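Local coordinates for orotidine-5-phosphate decarboxylase/orotate phosphoribosyltransferase, putative (Ompdcase-oprtase, putative) (Leishmania infantum, PDB 3QW3), which probably catalyses, through this N-terminal decarboxylase domain of a bifunctional UMP synthase, the conversion of orotidine 5'-phosphate to UMP and carbon dioxide in pyrimidine biosynthesis, at residues 134-139 / 143-148; 154-159 / 188-193; 121-124 / 129-132; 5-10 / 193-198. All blocks are in the same frame, centred on the assembly; numbering follows the deposited sequence.

In the fold
All four contacts belong to one TIM-barrel decarboxylase domain. Contacts 1 and 3 share strand 129-135: 121-124 packs against its start, while the chain leaving its end meets 143-148 in contact 1, the centres about 21 Å apart. Contact 1 thus lies at the C-terminal strand end, where the active site is expected in this fold; contact 4 lies toward the opposite end. Backbone hydrogen bonds of Q145 and L147 join contact 1 to contact 2, centres about 13 Å apart, and both reach the second subunit. Contact 2 leads into contact 4, about 17 Å between centres, through T193. Contact 4 brings the N-terminal helix to the barrel, and F131 of contact 3 packs on its L197.

Contact 1: 134-139 / 143-148; sequences CKTSNK and DLQCLR
The side chain of Q145 reaches the segment just past strand 129-135 and crosses T136 at about a right angle, its carboxamide lying against both the backbone and the hydroxyl of that residue. The two ends of the amide are used separately. OE1 of Q145 accepts from the backbone N of T136 at 2.9 Å in a nearly straight bond (166°), with the donor tilted 29° from the carbonyl plane, while NE2 of Q145 donates to OG1 of T136, also at 2.9 Å and close to the amide plane. With OG1 placed between the backbone N and the carbonyl carbon (chi1 56°), the threonine turns its hydroxyl to the same amide that holds its N-H.

K135, one residue earlier, passes at a slant over the glutamine: its CD lies 3.5 Å from OE1 of Q145, and its CE rests 3.8 Å from SG of C146. Bends at chi2 and chi4 bring NZ of K135 round to the carbonyl O of T136, a 3.2 Å bond made from above the carbonyl plane. The hydroxyl of S141, in the intervening loop, bonds to both NZ of K135 and OE1 of Q145. Across the subunit interface, Y113 of the second subunit receives NE2 of Q145 on its carbonyl O and gives its OH to the carbonyl O of C134.

Each end of the buried amide thus has two partners, T136 and S141 at OE1, T136 and the neighbouring subunit at NE2. Together they fix which way round it lies and probably restrain its rotation, tying the strand end, the following loop and the dimer interface into one polar network.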
loop_
_atom_site.group_PDB
_atom_site.type_symbol
_atom_site.label_atom_id
_atom_site.label_comp_id
_atom_site.label_asym_id
_atom_site.label_seq_id
_atom_site.Cartn_x
_atom_site.Cartn_y
_atom_site.Cartn_z
ATOM N N CYS A 134 -3.779 11.827 -0.960
ATOM C CA CYS A 134 -3.619 13.159 -0.387
ATOM C C CYS A 134 -4.646 13.396 0.712
ATOM O O CYS A 134 -4.301 13.462 1.893
ATOM C CB CYS A 134 -3.706 14.224 -1.484
ATOM S SG CYS A 134 -3.518 15.906 -0.888
ATOM N N LYS A 135 -5.912 13.499 0.318
ATOM C CA LYS A 135 -6.997 13.665 1.269
ATOM C C LYS A 135 -8.084 12.654 0.968
ATOM O O LYS A 135 -8.649 12.652 -0.123
ATOM C CB LYS A 135 -7.552 15.094 1.203
ATOM C CG LYS A 135 -8.711 15.370 2.166
ATOM C CD LYS A 135 -8.237 15.456 3.613
ATOM C CE LYS A 135 -9.347 15.954 4.542
ATOM N NZ LYS A 135 -10.498 15.005 4.663
ATOM N N THR A 136 -8.365 11.789 1.936
ATOM C CA THR A 136 -9.447 10.816 1.811
ATOM C C THR A 136 -10.597 11.174 2.764
ATOM O O THR A 136 -10.396 11.907 3.736
ATOM C CB THR A 136 -8.936 9.363 1.992
ATOM O OG1 THR A 136 -8.272 9.237 3.254
ATOM C CG2 THR A 136 -7.950 9.016 0.886
ATOM N N SER A 137 -11.792 10.653 2.483
ATOM C CA SER A 137 -12.998 11.099 3.181
ATOM C C SER A 137 -13.374 10.296 4.427
ATOM O O SER A 137 -14.220 10.730 5.222
ATOM C CB SER A 137 -14.174 11.169 2.203
ATOM O OG SER A 137 -13.948 12.184 1.237
ATOM N N ASN A 138 -12.737 9.140 4.608
ATOM C CA ASN A 138 -13.007 8.266 5.749
ATOM C C ASN A 138 -12.628 8.899 7.098
ATOM O O ASN A 138 -11.806 9.817 7.152
ATOM C CB ASN A 138 -12.315 6.909 5.551
ATOM C CG ASN A 138 -10.798 7.027 5.463
ATOM O OD1 ASN A 138 -10.085 6.629 6.383
ATOM N ND2 ASN A 138 -10.303 7.588 4.367
ATOM N N LYS A 139 -13.233 8.408 8.179
ATOM C CA LYS A 139 -13.027 8.954 9.525
ATOM C C LYS A 139 -11.558 9.023 9.948
ATOM O O LYS A 139 -11.148 9.952 10.656
ATOM N N ASP A 143 -6.655 11.242 11.707
ATOM C CA ASP A 143 -5.481 10.739 12.417
ATOM C C ASP A 143 -4.164 11.354 11.969
ATOM O O ASP A 143 -3.334 11.708 12.810
ATOM C CB ASP A 143 -5.393 9.214 12.308
ATOM C CG ASP A 143 -6.475 8.508 13.092
ATOM O OD1 ASP A 143 -7.233 9.182 13.822
ATOM O OD2 ASP A 143 -6.560 7.270 12.986
ATOM N N LEU A 144 -3.970 11.461 10.656
ATOM C CA LEU A 144 -2.705 11.940 10.105
ATOM C C LEU A 144 -2.902 13.106 9.146
ATOM O O LEU A 144 -2.226 14.123 9.261
ATOM C CB LEU A 144 -1.946 10.812 9.394
ATOM C CG LEU A 144 -1.043 9.864 10.194
ATOM C CD1 LEU A 144 -1.848 8.859 11.012
ATOM C CD2 LEU A 144 -0.097 9.136 9.253
ATOM N N GLN A 145 -3.829 12.947 8.202
ATOM C CA GLN A 145 -4.008 13.921 7.122
ATOM C C GLN A 145 -4.340 15.327 7.626
ATOM O O GLN A 145 -3.890 16.319 7.053
ATOM C CB GLN A 145 -5.094 13.448 6.153
ATOM C CG GLN A 145 -4.708 12.222 5.345
ATOM C CD GLN A 145 -5.889 11.598 4.637
ATOM O OE1 GLN A 145 -6.878 12.273 4.341
ATOM N NE2 GLN A 145 -5.794 10.303 4.352
ATOM N N CYS A 146 -5.126 15.398 8.698
ATOM C CA CYS A 146 -5.588 16.679 9.223
ATOM C C CYS A 146 -4.754 17.191 10.398
ATOM O O CYS A 146 -5.143 18.155 11.066
ATOM C CB CYS A 146 -7.074 16.606 9.586
ATOM S SG CYS A 146 -8.144 16.326 8.162
ATOM N N LEU A 147 -3.613 16.549 10.645
ATOM C CA LEU A 147 -2.636 17.070 11.600
ATOM C C LEU A 147 -2.027 18.354 11.048
ATOM O O LEU A 147 -1.881 18.510 9.832
ATOM C CB LEU A 147 -1.540 16.045 11.902
ATOM C CG LEU A 147 -1.935 14.792 12.693
ATOM C CD1 LEU A 147 -0.751 13.838 12.802
ATOM C CD2 LEU A 147 -2.465 15.151 14.075
ATOM N N ARG A 148 -1.677 19.263 11.952
ATOM C CA ARG A 148 -1.143 20.566 11.583
ATOM C C ARG A 148 0.379 20.560 11.476
ATOM O O ARG A 148 1.078 20.239 12.441
ATOM C CB ARG A 148 -1.602 21.624 12.593
ATOM C CG ARG A 148 -0.969 22.987 12.395
ATOM C CD ARG A 148 -1.680 24.058 13.210
ATOM N NE ARG A 148 -1.183 25.393 12.896
ATOM C CZ ARG A 148 -1.793 26.521 13.245
ATOM N NH1 ARG A 148 -2.933 26.481 13.920
ATOM N NH2 ARG A 148 -1.265 27.690 12.912
#

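Contact 2: 154-159 / 188-193; sequences LYEAVA and RARAPT
A159 and the root of R190 form the close side of this contact: CB of A159 sits 3.9 Å from CB of R190, and CB of A191 lies at the same separation from the carbonyl O of A159. With only alanine methyls and the first carbon of R190 in between, the CA atoms of A159 and A191 come to 5.8 Å. V187, a turn earlier on helix 181-190, also touches A159.

On the side of the partly exposed R190 the packing gives way to a looser direct polar link and a water bridge. The bend of R190 at chi2 (-64°) carries its guanidinium across E156, where CG of R190 passes 4.0 Å from CB of E156. NE of R190 then reaches OE1 of E156 in a weak, 3.4 Å bond that belongs to a salt bridge; the carboxylate and guanidinium planes stand 81° apart. A water bridges the same pair, donating to OE1 of E156 at 2.6 Å and accepting from NE of R190 at 3.1 Å. Both charged groups have further partners: OE2 of E156 takes the backbone N of Y153, and NH1 of R190 forms a salt bridge with E160.

Alanine packing on one side and a water-bridged salt bridge on the other join two helices on the outside of the barrel. They flank strand 172-176 in sequence and belong to the successive beta-alpha units of a TIM barrel.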
loop_
_atom_site.group_PDB
_atom_site.type_symbol
_atom_site.label_atom_id
_atom_site.label_comp_id
_atom_site.label_asym_id
_atom_site.label_seq_id
_atom_site.Cartn_x
_atom_site.Cartn_y
_atom_site.Cartn_z
ATOM N N LEU A 154 -1.313 18.356 7.077
ATOM C CA LEU A 154 -0.408 17.391 6.444
ATOM C C LEU A 154 -0.771 17.162 4.976
ATOM O O LEU A 154 0.112 17.050 4.123
ATOM C CB LEU A 154 -0.373 16.052 7.200
ATOM C CG LEU A 154 0.487 14.941 6.564
ATOM C CD1 LEU A 154 1.973 15.294 6.603
ATOM C CD2 LEU A 154 0.252 13.571 7.198
ATOM N N TYR A 155 -2.068 17.104 4.675
ATOM C CA TYR A 155 -2.480 16.857 3.290
ATOM C C TYR A 155 -2.081 17.983 2.339
ATOM O O TYR A 155 -1.781 17.738 1.172
ATOM C CB TYR A 155 -3.969 16.492 3.176
ATOM C CG TYR A 155 -4.970 17.596 3.464
ATOM C CD1 TYR A 155 -5.628 17.657 4.686
ATOM C CD2 TYR A 155 -5.296 18.543 2.490
ATOM C CE1 TYR A 155 -6.568 18.645 4.949
ATOM C CE2 TYR A 155 -6.232 19.540 2.742
ATOM C CZ TYR A 155 -6.864 19.583 3.978
ATOM O OH TYR A 155 -7.795 20.556 4.248
ATOM N N GLU A 156 -2.044 19.212 2.850
ATOM C CA GLU A 156 -1.548 20.346 2.072
ATOM C C GLU A 156 -0.046 20.229 1.820
ATOM O O GLU A 156 0.434 20.576 0.737
ATOM C CB GLU A 156 -1.875 21.668 2.768
ATOM C CG GLU A 156 -3.358 22.012 2.778
ATOM C CD GLU A 156 -3.639 23.328 3.488
ATOM O OE1 GLU A 156 -3.873 24.339 2.791
ATOM O OE2 GLU A 156 -3.613 23.351 4.738
ATOM N N ALA A 157 0.695 19.734 2.815
ATOM C CA ALA A 157 2.132 19.481 2.644
ATOM C C ALA A 157 2.412 18.412 1.576
ATOM O O ALA A 157 3.373 18.516 0.810
ATOM C CB ALA A 157 2.778 19.097 3.976
ATOM N N VAL A 158 1.563 17.388 1.532
ATOM C CA VAL A 158 1.658 16.345 0.519
ATOM C C VAL A 158 1.377 16.931 -0.872
ATOM O O VAL A 158 2.115 16.670 -1.825
ATOM C CB VAL A 158 0.699 15.170 0.841
ATOM C CG1 VAL A 158 0.612 14.188 -0.329
ATOM C CG2 VAL A 158 1.155 14.458 2.112
ATOM N N ALA A 159 0.326 17.740 -0.965
ATOM C CA ALA A 159 -0.042 18.402 -2.221
ATOM C C ALA A 159 1.088 19.275 -2.774
ATOM O O ALA A 159 1.359 19.249 -3.978
ATOM C CB ALA A 159 -1.327 19.216 -2.043
ATOM N N ARG A 188 -6.267 22.183 -4.362
ATOM C CA ARG A 188 -6.137 22.875 -5.644
ATOM C C ARG A 188 -5.289 24.158 -5.544
ATOM O O ARG A 188 -4.582 24.516 -6.487
ATOM C CB ARG A 188 -7.518 23.159 -6.250
ATOM C CG ARG A 188 -7.497 23.785 -7.652
ATOM C CD ARG A 188 -6.592 23.025 -8.618
ATOM N NE ARG A 188 -7.216 21.815 -9.143
ATOM C CZ ARG A 188 -6.551 20.795 -9.678
ATOM N NH1 ARG A 188 -5.225 20.812 -9.745
ATOM N NH2 ARG A 188 -7.219 19.750 -10.141
ATOM N N ALA A 189 -5.349 24.827 -4.397
ATOM C CA ALA A 189 -4.530 26.015 -4.151
ATOM C C ALA A 189 -3.042 25.671 -4.040
ATOM O O ALA A 189 -2.192 26.434 -4.503
ATOM C CB ALA A 189 -5.001 26.745 -2.910
ATOM N N ARG A 190 -2.739 24.523 -3.429
ATOM C CA ARG A 190 -1.352 24.055 -3.274
ATOM C C ARG A 190 -0.826 23.388 -4.538
ATOM O O ARG A 190 0.380 23.403 -4.802
ATOM C CB ARG A 190 -1.230 23.076 -2.099
ATOM C CG ARG A 190 -1.631 23.645 -0.748
ATOM C CD ARG A 190 -0.713 24.784 -0.311
ATOM N NE ARG A 190 -1.156 25.374 0.952
ATOM C CZ ARG A 190 -0.414 26.173 1.720
ATOM N NH1 ARG A 190 0.829 26.482 1.370
ATOM N NH2 ARG A 190 -0.917 26.658 2.849
ATOM N N ALA A 191 -1.738 22.799 -5.308
ATOM C CA ALA A 191 -1.389 22.059 -6.512
ATOM C C ALA A 191 -2.289 22.489 -7.668
ATOM O O ALA A 191 -3.271 21.818 -7.972
ATOM C CB ALA A 191 -1.501 20.547 -6.268
ATOM N N PRO A 192 -1.946 23.611 -8.323
ATOM C CA PRO A 192 -2.803 24.182 -9.369
ATOM C C PRO A 192 -2.901 23.387 -10.678
ATOM O O PRO A 192 -3.866 23.574 -11.429
ATOM C CB PRO A 192 -2.165 25.561 -9.626
ATOM C CG PRO A 192 -1.344 25.844 -8.409
ATOM C CD PRO A 192 -0.809 24.500 -8.016
ATOM N N THR A 193 -1.932 22.521 -10.968
ATOM C CA THR A 193 -1.908 21.843 -12.272
ATOM C C THR A 193 -2.190 20.337 -12.248
ATOM O O THR A 193 -2.491 19.746 -13.288
ATOM C CB THR A 193 -0.582 22.081 -13.049
ATOM O OG1 THR A 193 0.492 21.372 -12.414
ATOM C CG2 THR A 193 -0.247 23.561 -13.138
HETATM O O HOH W 1 -4.199 25.631 0.544
#

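Contact 3: 121-124 / 129-132; sequences PFMR and AVFV
V130 pushes its CG2 methyl into the angle between F122 and M123, coming within 3.5 Å of CB of F122 and 3.8 Å of CG of M123. The same methyl is 3.7 Å from the carbonyl carbon of F122, so it touches the helix backbone as well as the two side chains. CG2 lies anti to the carbonyl carbon of V130, whereas CG1, anti to the backbone N (chi1 -174°), makes only a longer approach of 4.2 Å to CB of F122.

M123 extends the contact along the strand. Its chain is stretched beyond CG, with chi2 and chi3 both near 180°, and crosses the two valines at about a right angle; its terminal CE ends 3.8 Å from CG2 of V132. It thereby spans two alternate strand residues, while F131 between them points away from the helix. F122 behaves differently: it offers its CB to V130, while its ring turns off toward Y95 and A96 of helix 89-102 and also touches I108.

No hydrogen bond crosses between 121-124 and 129-132, and all four touching residues are buried. Polar links go to the surroundings: the carbonyl O of M123 accepts from ND2 of N169, and backbone hydrogen bonds hold V130 to N171 and G173, and A129 and F131 to I108, fixing the strand between its neighbours.

Farther out, A110 packs on V130, and P112 and W166 on V132. Helix 116-123 links strands 107-110 and 129-135 in a beta-alpha-beta crossover; its last turn rests on the second of these parallel strands, with helix 89-102 beside it, reached through P121 and F122.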
loop_
_atom_site.group_PDB
_atom_site.type_symbol
_atom_site.label_atom_id
_atom_site.label_comp_id
_atom_site.label_asym_id
_atom_site.label_seq_id
_atom_site.Cartn_x
_atom_site.Cartn_y
_atom_site.Cartn_z
ATOM N N PRO A 121 10.200 4.934 -8.000
ATOM C CA PRO A 121 10.096 3.736 -8.845
ATOM C C PRO A 121 8.819 3.670 -9.689
ATOM O O PRO A 121 8.803 3.012 -10.725
ATOM C CB PRO A 121 10.127 2.592 -7.828
ATOM C CG PRO A 121 10.897 3.153 -6.689
ATOM C CD PRO A 121 10.426 4.564 -6.590
ATOM N N PHE A 122 7.757 4.334 -9.245
ATOM C CA PHE A 122 6.555 4.441 -10.060
ATOM C C PHE A 122 6.669 5.619 -11.027
ATOM O O PHE A 122 6.366 5.487 -12.214
ATOM C CB PHE A 122 5.313 4.564 -9.177
ATOM C CG PHE A 122 5.102 3.387 -8.271
ATOM C CD1 PHE A 122 4.615 2.181 -8.773
ATOM C CD2 PHE A 122 5.400 3.479 -6.916
ATOM C CE1 PHE A 122 4.421 1.085 -7.934
ATOM C CE2 PHE A 122 5.213 2.383 -6.067
ATOM C CZ PHE A 122 4.720 1.189 -6.579
ATOM N N MET A 123 7.150 6.750 -10.524
ATOM C CA MET A 123 7.177 8.002 -11.299
ATOM C C MET A 123 8.225 8.029 -12.413
ATOM O O MET A 123 8.174 8.889 -13.297
ATOM C CB MET A 123 7.352 9.201 -10.365
ATOM C CG MET A 123 6.203 9.371 -9.376
ATOM S SD MET A 123 6.513 10.595 -8.103
ATOM C CE MET A 123 4.960 10.553 -7.214
ATOM N N ARG A 124 9.166 7.087 -12.379
ATOM C CA ARG A 124 10.230 7.027 -13.388
ATOM C C ARG A 124 9.733 6.576 -14.771
ATOM O O ARG A 124 10.469 6.664 -15.760
ATOM C CB ARG A 124 11.400 6.159 -12.903
ATOM C CG ARG A 124 11.048 4.711 -12.623
ATOM C CD ARG A 124 12.232 3.955 -12.012
ATOM N NE ARG A 124 13.334 3.777 -12.958
ATOM C CZ ARG A 124 13.413 2.792 -13.849
ATOM N NH1 ARG A 124 12.451 1.880 -13.936
ATOM N NH2 ARG A 124 14.461 2.718 -14.660
ATOM N N ALA A 129 1.086 7.217 -15.013
ATOM C CA ALA A 129 0.777 8.204 -13.992
ATOM C C ALA A 129 0.755 7.562 -12.615
ATOM O O ALA A 129 0.475 6.375 -12.477
ATOM C CB ALA A 129 -0.546 8.867 -14.273
ATOM N N VAL A 130 1.050 8.371 -11.607
ATOM C CA VAL A 130 0.997 7.936 -10.220
ATOM C C VAL A 130 0.100 8.900 -9.462
ATOM O O VAL A 130 0.436 10.077 -9.292
ATOM C CB VAL A 130 2.401 7.914 -9.586
ATOM C CG1 VAL A 130 2.341 7.323 -8.171
ATOM C CG2 VAL A 130 3.353 7.131 -10.466
ATOM N N PHE A 131 -1.052 8.392 -9.024
ATOM C CA PHE A 131 -1.967 9.164 -8.198
ATOM C C PHE A 131 -1.652 8.905 -6.730
ATOM O O PHE A 131 -1.863 7.801 -6.230
ATOM C CB PHE A 131 -3.415 8.797 -8.525
ATOM C CG PHE A 131 -3.892 9.348 -9.845
ATOM C CD1 PHE A 131 -4.379 10.647 -9.921
ATOM C CD2 PHE A 131 -3.859 8.566 -10.996
ATOM C CE1 PHE A 131 -4.827 11.177 -11.140
ATOM C CE2 PHE A 131 -4.302 9.088 -12.229
ATOM C CZ PHE A 131 -4.783 10.396 -12.290
ATOM N N VAL A 132 -1.138 9.929 -6.055
ATOM C CA VAL A 132 -0.672 9.800 -4.673
ATOM C C VAL A 132 -1.774 10.185 -3.704
ATOM O O VAL A 132 -2.409 11.228 -3.862
ATOM C CB VAL A 132 0.573 10.681 -4.418
ATOM C CG1 VAL A 132 1.085 10.473 -2.992
ATOM C CG2 VAL A 132 1.667 10.342 -5.419
#

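Contact 4: 5-10 / 193-198; sequences DLLNER and TLWFLV
A single water links N8 and W195, donating to OD1 of N8 at 2.6 Å and accepting from NE1 of W195 at 2.8 Å. It lies at the edge of the indole, in its plane, where the N-H points. The amide of N8 also comes up to this edge, its OD1 3.8 Å from CZ2 of W195 and its plane 46° from that of the ring, so the water closes a gap that the asparagine itself does not bridge directly.

L7 meets the flat of the indole. Its CD2 methyl stands almost squarely over the six-membered ring, 3.5 Å from the centroid of the W195 ring and only 6° off the normal, a CH-pi contact centred on the ring. CG of L7, anti to the backbone N (chi1 -173°), takes the side chain toward the indole, and the CG-CD2 bond then lies nearly flat over the ring. CG of L7 lies alongside, 3.9 Å from CH2 of W195.

The indole is thus held at one face by a methyl and at its N-H edge by water. Further neighbours are F4, whose ring meets that of W195, and R217, in a cation-pi contact.

W195 leads toward strand 196-198, which runs between strands 172-176 and 223-227. Helix 3-11 lies across the end of the barrel where the strands begin, opposite the C-terminal strand ends that carry the active site in TIM barrels, with L7 also touching L224 of strand 223-227.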
loop_
_atom_site.group_PDB
_atom_site.type_symbol
_atom_site.label_atom_id
_atom_site.label_comp_id
_atom_site.label_asym_id
_atom_site.label_seq_id
_atom_site.Cartn_x
_atom_site.Cartn_y
_atom_site.Cartn_z
ATOM N N ASP A 5 -1.829 11.626 -22.340
ATOM C CA ASP A 5 -2.256 11.746 -23.745
ATOM C C ASP A 5 -3.638 11.129 -23.935
ATOM O O ASP A 5 -4.512 11.716 -24.584
ATOM C CB ASP A 5 -1.279 11.044 -24.693
ATOM C CG ASP A 5 0.037 11.782 -24.846
ATOM O OD1 ASP A 5 0.084 13.011 -24.610
ATOM O OD2 ASP A 5 1.029 11.111 -25.214
ATOM N N LEU A 6 -3.825 9.939 -23.367
ATOM C CA LEU A 6 -5.100 9.246 -23.445
ATOM C C LEU A 6 -6.158 10.010 -22.659
ATOM O O LEU A 6 -7.263 10.234 -23.158
ATOM C CB LEU A 6 -4.985 7.801 -22.941
ATOM C CG LEU A 6 -4.125 6.836 -23.769
ATOM C CD1 LEU A 6 -3.853 5.573 -22.982
ATOM C CD2 LEU A 6 -4.800 6.495 -25.095
ATOM N N LEU A 7 -5.818 10.423 -21.441
ATOM C CA LEU A 7 -6.794 11.110 -20.589
ATOM C C LEU A 7 -7.219 12.463 -21.151
ATOM O O LEU A 7 -8.407 12.799 -21.125
ATOM C CB LEU A 7 -6.285 11.262 -19.155
ATOM C CG LEU A 7 -7.299 11.811 -18.141
ATOM C CD1 LEU A 7 -8.519 10.887 -18.018
ATOM C CD2 LEU A 7 -6.631 12.001 -16.787
ATOM N N ASN A 8 -6.260 13.240 -21.652
ATOM C CA ASN A 8 -6.597 14.527 -22.263
ATOM C C ASN A 8 -7.546 14.374 -23.445
ATOM O O ASN A 8 -8.459 15.187 -23.613
ATOM C CB ASN A 8 -5.344 15.315 -22.663
ATOM C CG ASN A 8 -4.705 16.039 -21.487
ATOM O OD1 ASN A 8 -5.372 16.388 -20.507
ATOM N ND2 ASN A 8 -3.400 16.277 -21.586
ATOM N N GLU A 9 -7.351 13.321 -24.238
ATOM C CA GLU A 9 -8.260 13.020 -25.346
ATOM C C GLU A 9 -9.653 12.667 -24.822
ATOM O O GLU A 9 -10.649 13.191 -25.312
ATOM C CB GLU A 9 -7.702 11.895 -26.229
ATOM C CG GLU A 9 -8.610 11.476 -27.391
ATOM C CD GLU A 9 -8.720 12.523 -28.494
ATOM O OE1 GLU A 9 -9.683 12.429 -29.287
ATOM O OE2 GLU A 9 -7.862 13.431 -28.571
ATOM N N ARG A 10 -9.725 11.799 -23.810
ATOM C CA ARG A 10 -11.020 11.446 -23.235
ATOM C C ARG A 10 -11.697 12.632 -22.557
ATOM O O ARG A 10 -12.919 12.732 -22.591
ATOM C CB ARG A 10 -10.908 10.272 -22.248
ATOM C CG ARG A 10 -10.381 8.968 -22.851
ATOM C CD ARG A 10 -11.256 8.429 -23.984
ATOM N NE ARG A 10 -12.584 8.013 -23.532
ATOM C CZ ARG A 10 -13.515 7.500 -24.331
ATOM N NH1 ARG A 10 -13.263 7.341 -25.629
ATOM N NH2 ARG A 10 -14.696 7.138 -23.839
ATOM N N THR A 193 -1.932 22.521 -10.968
ATOM C CA THR A 193 -1.908 21.843 -12.272
ATOM C C THR A 193 -2.190 20.337 -12.248
ATOM O O THR A 193 -2.491 19.746 -13.288
ATOM C CB THR A 193 -0.582 22.081 -13.049
ATOM O OG1 THR A 193 0.492 21.372 -12.414
ATOM C CG2 THR A 193 -0.247 23.561 -13.138
ATOM N N LEU A 194 -2.082 19.705 -11.080
ATOM C CA LEU A 194 -2.176 18.247 -11.030
ATOM C C LEU A 194 -3.591 17.734 -11.251
ATOM O O LEU A 194 -4.549 18.369 -10.844
ATOM C CB LEU A 194 -1.648 17.707 -9.699
ATOM C CG LEU A 194 -0.219 18.091 -9.314
ATOM C CD1 LEU A 194 0.192 17.289 -8.098
ATOM C CD2 LEU A 194 0.766 17.875 -10.462
ATOM N N TRP A 195 -3.702 16.574 -11.890
ATOM C CA TRP A 195 -4.980 15.873 -11.961
ATOM C C TRP A 195 -5.313 15.304 -10.595
ATOM O O TRP A 195 -4.425 14.792 -9.898
ATOM C CB TRP A 195 -4.916 14.738 -12.977
ATOM C CG TRP A 195 -5.198 15.186 -14.367
ATOM C CD1 TRP A 195 -4.314 15.731 -15.256
ATOM C CD2 TRP A 195 -6.463 15.134 -15.031
ATOM N NE1 TRP A 195 -4.954 16.012 -16.445
ATOM C CE2 TRP A 195 -6.275 15.657 -16.331
ATOM C CE3 TRP A 195 -7.740 14.689 -14.656
ATOM C CZ2 TRP A 195 -7.319 15.754 -17.256
ATOM C CZ3 TRP A 195 -8.782 14.789 -15.581
ATOM C CH2 TRP A 195 -8.559 15.319 -16.865
ATOM N N PHE A 196 -6.581 15.408 -10.212
ATOM C CA PHE A 196 -7.065 14.764 -8.991
ATOM C C PHE A 196 -7.924 13.570 -9.380
ATOM O O PHE A 196 -8.771 13.668 -10.282
ATOM C CB PHE A 196 -7.928 15.700 -8.129
ATOM C CG PHE A 196 -7.240 16.950 -7.629
ATOM C CD1 PHE A 196 -5.867 17.159 -7.769
ATOM C CD2 PHE A 196 -7.994 17.913 -6.959
ATOM C CE1 PHE A 196 -5.277 18.338 -7.286
ATOM C CE2 PHE A 196 -7.408 19.082 -6.468
ATOM C CZ PHE A 196 -6.050 19.289 -6.637
ATOM N N LEU A 197 -7.709 12.446 -8.708
ATOM C CA LEU A 197 -8.634 11.324 -8.785
ATOM C C LEU A 197 -9.557 11.503 -7.596
ATOM O O LEU A 197 -9.100 11.543 -6.453
ATOM C CB LEU A 197 -7.885 9.990 -8.719
ATOM C CG LEU A 197 -8.715 8.702 -8.654
ATOM C CD1 LEU A 197 -9.601 8.502 -9.883
ATOM C CD2 LEU A 197 -7.788 7.496 -8.466
ATOM N N VAL A 198 -10.855 11.616 -7.877
ATOM C CA VAL A 198 -11.829 12.081 -6.894
ATOM C C VAL A 198 -12.890 11.010 -6.646
ATOM O O VAL A 198 -13.859 10.904 -7.407
ATOM C CB VAL A 198 -12.471 13.426 -7.349
ATOM C CG1 VAL A 198 -13.444 13.960 -6.308
ATOM C CG2 VAL A 198 -11.388 14.452 -7.610
HETATM O O HOH W 2 -4.078 17.639 -18.596
#